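Local coordinates for T9SS C-terminal target domain-containing protein (PDB 5JVK) that probably hydrolyses O-glycosidic bonds, as a family 39 glycoside hydrolase of a gut Bacteroides, at residues Y118-T131 with H154-K168. Residues are numbered along the deposited sequence; the frame is centred on the assembly and turned at random.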
loop_
_atom_site.group_PDB
_atom_site.type_symbol
_atom_site.label_atom_id
_atom_site.label_comp_id
_atom_site.label_asym_id
_atom_site.label_seq_id
_atom_site.Cartn_x
_atom_site.Cartn_y
_atom_site.Cartn_z
ATOM N N TYR A 118 -5.249 -14.925 9.973
ATOM C CA TYR A 118 -4.972 -14.503 8.593
ATOM C C TYR A 118 -6.227 -14.090 7.825
ATOM O O TYR A 118 -6.175 -13.159 7.021
ATOM C CB TYR A 118 -4.200 -15.590 7.825
ATOM C CG TYR A 118 -2.714 -15.589 8.123
ATOM C CD1 TYR A 118 -1.793 -15.108 7.186
ATOM C CD2 TYR A 118 -2.225 -16.042 9.349
ATOM C CE1 TYR A 118 -0.430 -15.096 7.459
ATOM C CE2 TYR A 118 -0.864 -16.033 9.629
ATOM C CZ TYR A 118 0.029 -15.560 8.683
ATOM O OH TYR A 118 1.376 -15.547 8.959
ATOM N N SER A 119 -7.346 -14.771 8.070
ATOM C CA SER A 119 -8.611 -14.439 7.403
ATOM C C SER A 119 -9.119 -13.038 7.767
ATOM O O SER A 119 -9.633 -12.327 6.907
ATOM C CB SER A 119 -9.681 -15.490 7.715
ATOM O OG SER A 119 -9.866 -15.619 9.113
ATOM N N LYS A 120 -8.960 -12.648 9.032
ATOM C CA LYS A 120 -9.356 -11.314 9.501
ATOM C C LYS A 120 -8.501 -10.214 8.881
ATOM O O LYS A 120 -9.033 -9.228 8.372
ATOM C CB LYS A 120 -9.280 -11.230 11.030
ATOM C CG LYS A 120 -9.785 -9.913 11.611
ATOM C CD LYS A 120 -10.160 -10.027 13.083
ATOM C CE LYS A 120 -8.959 -10.279 13.985
ATOM N NZ LYS A 120 -8.015 -9.131 14.019
ATOM N N THR A 121 -7.181 -10.389 8.934
ATOM C CA THR A 121 -6.233 -9.432 8.353
ATOM C C THR A 121 -6.447 -9.273 6.841
ATOM O O THR A 121 -6.442 -8.151 6.340
ATOM C CB THR A 121 -4.763 -9.815 8.678
ATOM O OG1 THR A 121 -4.520 -9.616 10.078
ATOM C CG2 THR A 121 -3.758 -8.973 7.888
ATOM N N PHE A 122 -6.654 -10.384 6.133
ATOM C CA PHE A 122 -6.866 -10.336 4.675
ATOM C C PHE A 122 -8.244 -9.839 4.253
ATOM O O PHE A 122 -8.396 -9.341 3.137
ATOM C CB PHE A 122 -6.526 -11.673 4.006
ATOM C CG PHE A 122 -5.087 -11.774 3.604
ATOM C CD1 PHE A 122 -4.101 -12.018 4.552
ATOM C CD2 PHE A 122 -4.707 -11.559 2.284
ATOM C CE1 PHE A 122 -2.767 -12.080 4.184
ATOM C CE2 PHE A 122 -3.377 -11.621 1.910
ATOM C CZ PHE A 122 -2.403 -11.882 2.859
ATOM N N ARG A 123 -9.232 -9.969 5.133
ATOM C CA ARG A 123 -10.534 -9.323 4.939
ATOM C C ARG A 123 -10.386 -7.799 5.040
ATOM O O ARG A 123 -11.004 -7.058 4.272
ATOM C CB ARG A 123 -11.541 -9.840 5.972
ATOM C CG ARG A 123 -12.984 -9.400 5.763
ATOM C CD ARG A 123 -13.902 -10.112 6.752
ATOM N NE ARG A 123 -15.054 -9.294 7.147
ATOM C CZ ARG A 123 -15.838 -9.524 8.207
ATOM N NH1 ARG A 123 -15.628 -10.562 9.020
ATOM N NH2 ARG A 123 -16.854 -8.699 8.463
ATOM N N LEU A 124 -9.559 -7.344 5.983
ATOM C CA LEU A 124 -9.264 -5.917 6.143
ATOM C C LEU A 124 -8.412 -5.366 4.992
ATOM O O LEU A 124 -8.600 -4.221 4.584
ATOM C CB LEU A 124 -8.583 -5.651 7.491
ATOM C CG LEU A 124 -9.453 -5.905 8.729
ATOM C CD1 LEU A 124 -8.609 -6.141 9.969
ATOM C CD2 LEU A 124 -10.415 -4.752 8.961
ATOM N N ILE A 125 -7.485 -6.177 4.479
ATOM C CA ILE A 125 -6.702 -5.817 3.289
ATOM C C ILE A 125 -7.604 -5.684 2.058
ATOM O O ILE A 125 -7.424 -4.758 1.262
ATOM C CB ILE A 125 -5.555 -6.830 3.012
ATOM C CG1 ILE A 125 -4.488 -6.741 4.111
ATOM C CG2 ILE A 125 -4.901 -6.572 1.652
ATOM C CD1 ILE A 125 -3.612 -7.972 4.243
ATOM N N ARG A 126 -8.560 -6.604 1.911
ATOM C CA ARG A 126 -9.513 -6.590 0.789
ATOM C C ARG A 126 -10.362 -5.317 0.748
ATOM O O ARG A 126 -10.511 -4.705 -0.311
ATOM C CB ARG A 126 -10.428 -7.828 0.832
ATOM C CG ARG A 126 -11.604 -7.823 -0.144
ATOM C CD ARG A 126 -11.168 -7.722 -1.597
ATOM N NE ARG A 126 -12.320 -7.650 -2.498
ATOM C CZ ARG A 126 -13.083 -6.570 -2.700
ATOM N NH1 ARG A 126 -12.839 -5.416 -2.072
ATOM N NH2 ARG A 126 -14.104 -6.640 -3.553
ATOM N N MET A 127 -10.913 -4.930 1.895
ATOM C CA MET A 127 -11.780 -3.747 1.979
ATOM C C MET A 127 -11.030 -2.415 1.795
ATOM O O MET A 127 -11.660 -1.387 1.546
ATOM C CB MET A 127 -12.565 -3.748 3.301
ATOM C CG MET A 127 -13.611 -4.850 3.388
ATOM S SD MET A 127 -14.626 -4.766 4.880
ATOM C CE MET A 127 -13.434 -5.227 6.135
ATOM N N ALA A 128 -9.703 -2.434 1.936
ATOM C CA ALA A 128 -8.856 -1.281 1.594
ATOM C C ALA A 128 -8.628 -1.125 0.082
ATOM O O ALA A 128 -8.125 -0.087 -0.357
ATOM C CB ALA A 128 -7.519 -1.374 2.311
ATOM N N GLY A 129 -8.964 -2.157 -0.697
ATOM C CA GLY A 129 -8.933 -2.102 -2.161
ATOM C C GLY A 129 -7.699 -2.703 -2.814
ATOM O O GLY A 129 -7.571 -2.658 -4.034
ATOM N N PHE A 130 -6.798 -3.279 -2.019
ATOM C CA PHE A 130 -5.541 -3.818 -2.541
ATOM C C PHE A 130 -5.747 -5.137 -3.288
ATOM O O PHE A 130 -6.598 -5.949 -2.910
ATOM C CB PHE A 130 -4.535 -4.029 -1.408
ATOM C CG PHE A 130 -4.149 -2.763 -0.690
ATOM C CD1 PHE A 130 -3.279 -1.847 -1.281
ATOM C CD2 PHE A 130 -4.642 -2.488 0.584
ATOM C CE1 PHE A 130 -2.919 -0.680 -0.621
ATOM C CE2 PHE A 130 -4.285 -1.325 1.251
ATOM C CZ PHE A 130 -3.420 -0.419 0.649
ATOM N N THR A 131 -4.971 -5.327 -4.357
ATOM C CA THR A 131 -4.934 -6.582 -5.121
ATOM C C THR A 131 -3.588 -7.314 -5.042
ATOM O O THR A 131 -3.434 -8.382 -5.642
ATOM C CB THR A 131 -5.225 -6.323 -6.607
ATOM O OG1 THR A 131 -4.249 -5.416 -7.129
ATOM C CG2 THR A 131 -6.614 -5.745 -6.783
ATOM N N HIS A 154 3.827 -20.267 7.761
ATOM C CA HIS A 154 3.336 -18.917 7.455
ATOM C C HIS A 154 3.194 -18.639 5.949
ATOM O O HIS A 154 2.316 -17.875 5.556
ATOM C CB HIS A 154 4.163 -17.826 8.166
ATOM C CG HIS A 154 5.581 -17.705 7.692
ATOM N ND1 HIS A 154 5.959 -16.832 6.693
ATOM C CD2 HIS A 154 6.716 -18.321 8.101
ATOM C CE1 HIS A 154 7.263 -16.928 6.497
ATOM N NE2 HIS A 154 7.745 -17.823 7.339
ATOM N N MET A 155 4.022 -19.279 5.119
ATOM C CA MET A 155 3.911 -19.136 3.658
ATOM C C MET A 155 2.610 -19.693 3.084
ATOM O O MET A 155 1.966 -19.035 2.265
ATOM C CB MET A 155 5.099 -19.786 2.939
ATOM C CG MET A 155 6.342 -18.917 2.896
ATOM S SD MET A 155 6.130 -17.389 1.957
ATOM C CE MET A 155 5.840 -18.040 0.315
ATOM N N TYR A 156 2.239 -20.902 3.505
ATOM C CA TYR A 156 0.956 -21.502 3.113
ATOM C C TYR A 156 -0.228 -20.664 3.609
ATOM O O TYR A 156 -1.217 -20.506 2.889
ATOM C CB TYR A 156 0.828 -22.948 3.630
ATOM C CG TYR A 156 1.766 -23.948 2.969
ATOM C CD1 TYR A 156 1.721 -24.171 1.590
ATOM C CD2 TYR A 156 2.685 -24.687 3.721
ATOM C CE1 TYR A 156 2.571 -25.085 0.979
ATOM C CE2 TYR A 156 3.538 -25.605 3.119
ATOM C CZ TYR A 156 3.475 -25.802 1.748
ATOM O OH TYR A 156 4.314 -26.708 1.142
ATOM N N GLN A 157 -0.115 -20.136 4.830
ATOM C CA GLN A 157 -1.128 -19.239 5.408
ATOM C C GLN A 157 -1.303 -17.953 4.590
ATOM O O GLN A 157 -2.433 -17.579 4.259
ATOM C CB GLN A 157 -0.787 -18.885 6.866
ATOM C CG GLN A 157 -0.983 -20.029 7.853
ATOM C CD GLN A 157 -0.584 -19.655 9.274
ATOM O OE1 GLN A 157 0.597 -19.458 9.565
ATOM N NE2 GLN A 157 -1.566 -19.565 10.170
ATOM N N PHE A 158 -0.184 -17.296 4.273
ATOM C CA PHE A 158 -0.179 -16.074 3.446
ATOM C C PHE A 158 -0.802 -16.292 2.064
ATOM O O PHE A 158 -1.673 -15.526 1.646
ATOM C CB PHE A 158 1.248 -15.505 3.272
ATOM C CG PHE A 158 1.598 -14.414 4.249
ATOM C CD1 PHE A 158 2.560 -14.612 5.238
ATOM C CD2 PHE A 158 0.968 -13.175 4.175
ATOM C CE1 PHE A 158 2.879 -13.600 6.134
ATOM C CE2 PHE A 158 1.283 -12.162 5.068
ATOM C CZ PHE A 158 2.239 -12.374 6.050
ATOM N N VAL A 159 -0.359 -17.343 1.377
ATOM C CA VAL A 159 -0.760 -17.594 -0.011
ATOM C C VAL A 159 -2.227 -18.031 -0.130
ATOM O O VAL A 159 -2.934 -17.559 -1.021
ATOM C CB VAL A 159 0.190 -18.604 -0.703
ATOM C CG1 VAL A 159 -0.304 -18.972 -2.101
ATOM C CG2 VAL A 159 1.595 -18.023 -0.792
ATOM N N SER A 160 -2.686 -18.915 0.753
ATOM C CA SER A 160 -4.086 -19.367 0.719
ATOM C C SER A 160 -5.055 -18.237 1.089
ATOM O O SER A 160 -6.101 -18.086 0.455
ATOM C CB SER A 160 -4.306 -20.588 1.624
ATOM O OG SER A 160 -4.336 -20.227 2.991
ATOM N N ALA A 161 -4.694 -17.448 2.102
ATOM C CA ALA A 161 -5.473 -16.265 2.491
ATOM C C ALA A 161 -5.531 -15.205 1.385
ATOM O O ALA A 161 -6.545 -14.524 1.238
ATOM C CB ALA A 161 -4.921 -15.657 3.773
ATOM N N SER A 162 -4.449 -15.068 0.618
ATOM C CA SER A 162 -4.426 -14.174 -0.545
ATOM C C SER A 162 -5.375 -14.646 -1.651
ATOM O O SER A 162 -6.022 -13.829 -2.307
ATOM C CB SER A 162 -3.006 -14.052 -1.122
ATOM O OG SER A 162 -2.075 -13.609 -0.152
ATOM N N GLU A 163 -5.442 -15.959 -1.855
ATOM C CA GLU A 163 -6.284 -16.548 -2.904
ATOM C C GLU A 163 -7.786 -16.445 -2.617
ATOM O O GLU A 163 -8.577 -16.291 -3.549
ATOM C CB GLU A 163 -5.880 -18.004 -3.163
ATOM C CG GLU A 163 -4.542 -18.115 -3.884
ATOM C CD GLU A 163 -3.899 -19.489 -3.802
ATOM O OE1 GLU A 163 -3.150 -19.835 -4.741
ATOM O OE2 GLU A 163 -4.116 -20.220 -2.807
ATOM N N LYS A 164 -8.173 -16.520 -1.344
ATOM C CA LYS A 164 -9.578 -16.340 -0.958
ATOM C C LYS A 164 -10.084 -14.923 -1.225
ATOM O O LYS A 164 -11.251 -14.746 -1.568
ATOM C CB LYS A 164 -9.809 -16.709 0.515
ATOM C CG LYS A 164 -9.659 -18.198 0.793
ATOM C CD LYS A 164 -10.344 -18.622 2.084
ATOM C CE LYS A 164 -10.300 -20.135 2.252
ATOM N NZ LYS A 164 -11.108 -20.594 3.417
ATOM N N GLU A 165 -9.207 -13.927 -1.075
ATOM C CA GLU A 165 -9.569 -12.520 -1.298
ATOM C C GLU A 165 -9.112 -11.968 -2.660
ATOM O O GLU A 165 -9.183 -10.762 -2.889
ATOM C CB GLU A 165 -9.031 -11.655 -0.146
ATOM C CG GLU A 165 -9.571 -12.028 1.240
ATOM C CD GLU A 165 -11.023 -11.628 1.482
ATOM O OE1 GLU A 165 -11.669 -11.057 0.577
ATOM O OE2 GLU A 165 -11.527 -11.886 2.598
ATOM N N GLY A 166 -8.672 -12.850 -3.563
ATOM C CA GLY A 166 -8.316 -12.479 -4.934
ATOM C C GLY A 166 -7.112 -11.564 -5.024
ATOM O O GLY A 166 -7.148 -10.549 -5.722
ATOM N N ILE A 167 -6.048 -11.931 -4.315
ATOM C CA ILE A 167 -4.855 -11.100 -4.184
ATOM C C ILE A 167 -3.640 -11.887 -4.678
ATOM O O ILE A 167 -3.475 -13.054 -4.326
ATOM C CB ILE A 167 -4.674 -10.650 -2.713
ATOM C CG1 ILE A 167 -5.771 -9.644 -2.330
ATOM C CG2 ILE A 167 -3.299 -10.032 -2.480
ATOM C CD1 ILE A 167 -5.946 -9.442 -0.839
ATOM N N LYS A 168 -2.806 -11.245 -5.497
ATOM C CA LYS A 168 -1.561 -11.843 -5.987
ATOM C C LYS A 168 -0.418 -11.555 -5.009
ATOM O O LYS A 168 -0.010 -10.397 -4.882
ATOM C CB LYS A 168 -1.192 -11.281 -7.361
ATOM C CG LYS A 168 -2.140 -11.670 -8.480
ATOM C CD LYS A 168 -1.583 -11.230 -9.824
ATOM C CE LYS A 168 -2.625 -11.330 -10.926
ATOM N NZ LYS A 168 -2.161 -10.669 -12.179
#
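With CG of Tyr118 anti to its carbonyl carbon (chi1 -81°), the phenol reaches across to helix 154-164, where Gln157 lays its CB over one ring face. That CH-pi contact is nearly axial: Gln157 CB stands 3.7 Å from the ring centroid of Tyr118. The Gln157 amide continues over the CD2/CE2 side of the same Tyr118 face, NE2 3.6 Å from CE2, its plane tilted 35° to the ring. The tyrosine's edge meets Phe158 in a T-shaped stack, planes at 90° and centroids 5.1 Å apart, with CE1 over the centre of the phenylalanine face. One turn on, Phe122 is sandwiched between Ala161 CB, 4.0 Å from its ring centroid, and Ile125 CD1 of its own helix, while CZ abuts the edge of Phe158. Ile167 CD1 lies within 4.0 Å of both Phe122 CD2 and Ile125 CG2. Ser162 OG, obliquely placed beside Phe122, donates to Phe158 O within its own helix. Glu165 bends at chi2, bringing OE1 3.3 Å from Arg126 CG; the charged groups do not touch, and Arg126 NH2 instead bonds Ile97 O. Lys168 N, opening strand 168-174, donates to Thr131 O (2.9 Å), just before the parallel neighbour 132-138. The outer helices that follow strands 106-109 and 132-138 of the (beta/alpha)8 barrel, axes 9.5 Å apart, therefore pack chiefly through aromatic and aliphatic contacts, whereas the direct hydrogen bond belongs to the backbone entering the barrel.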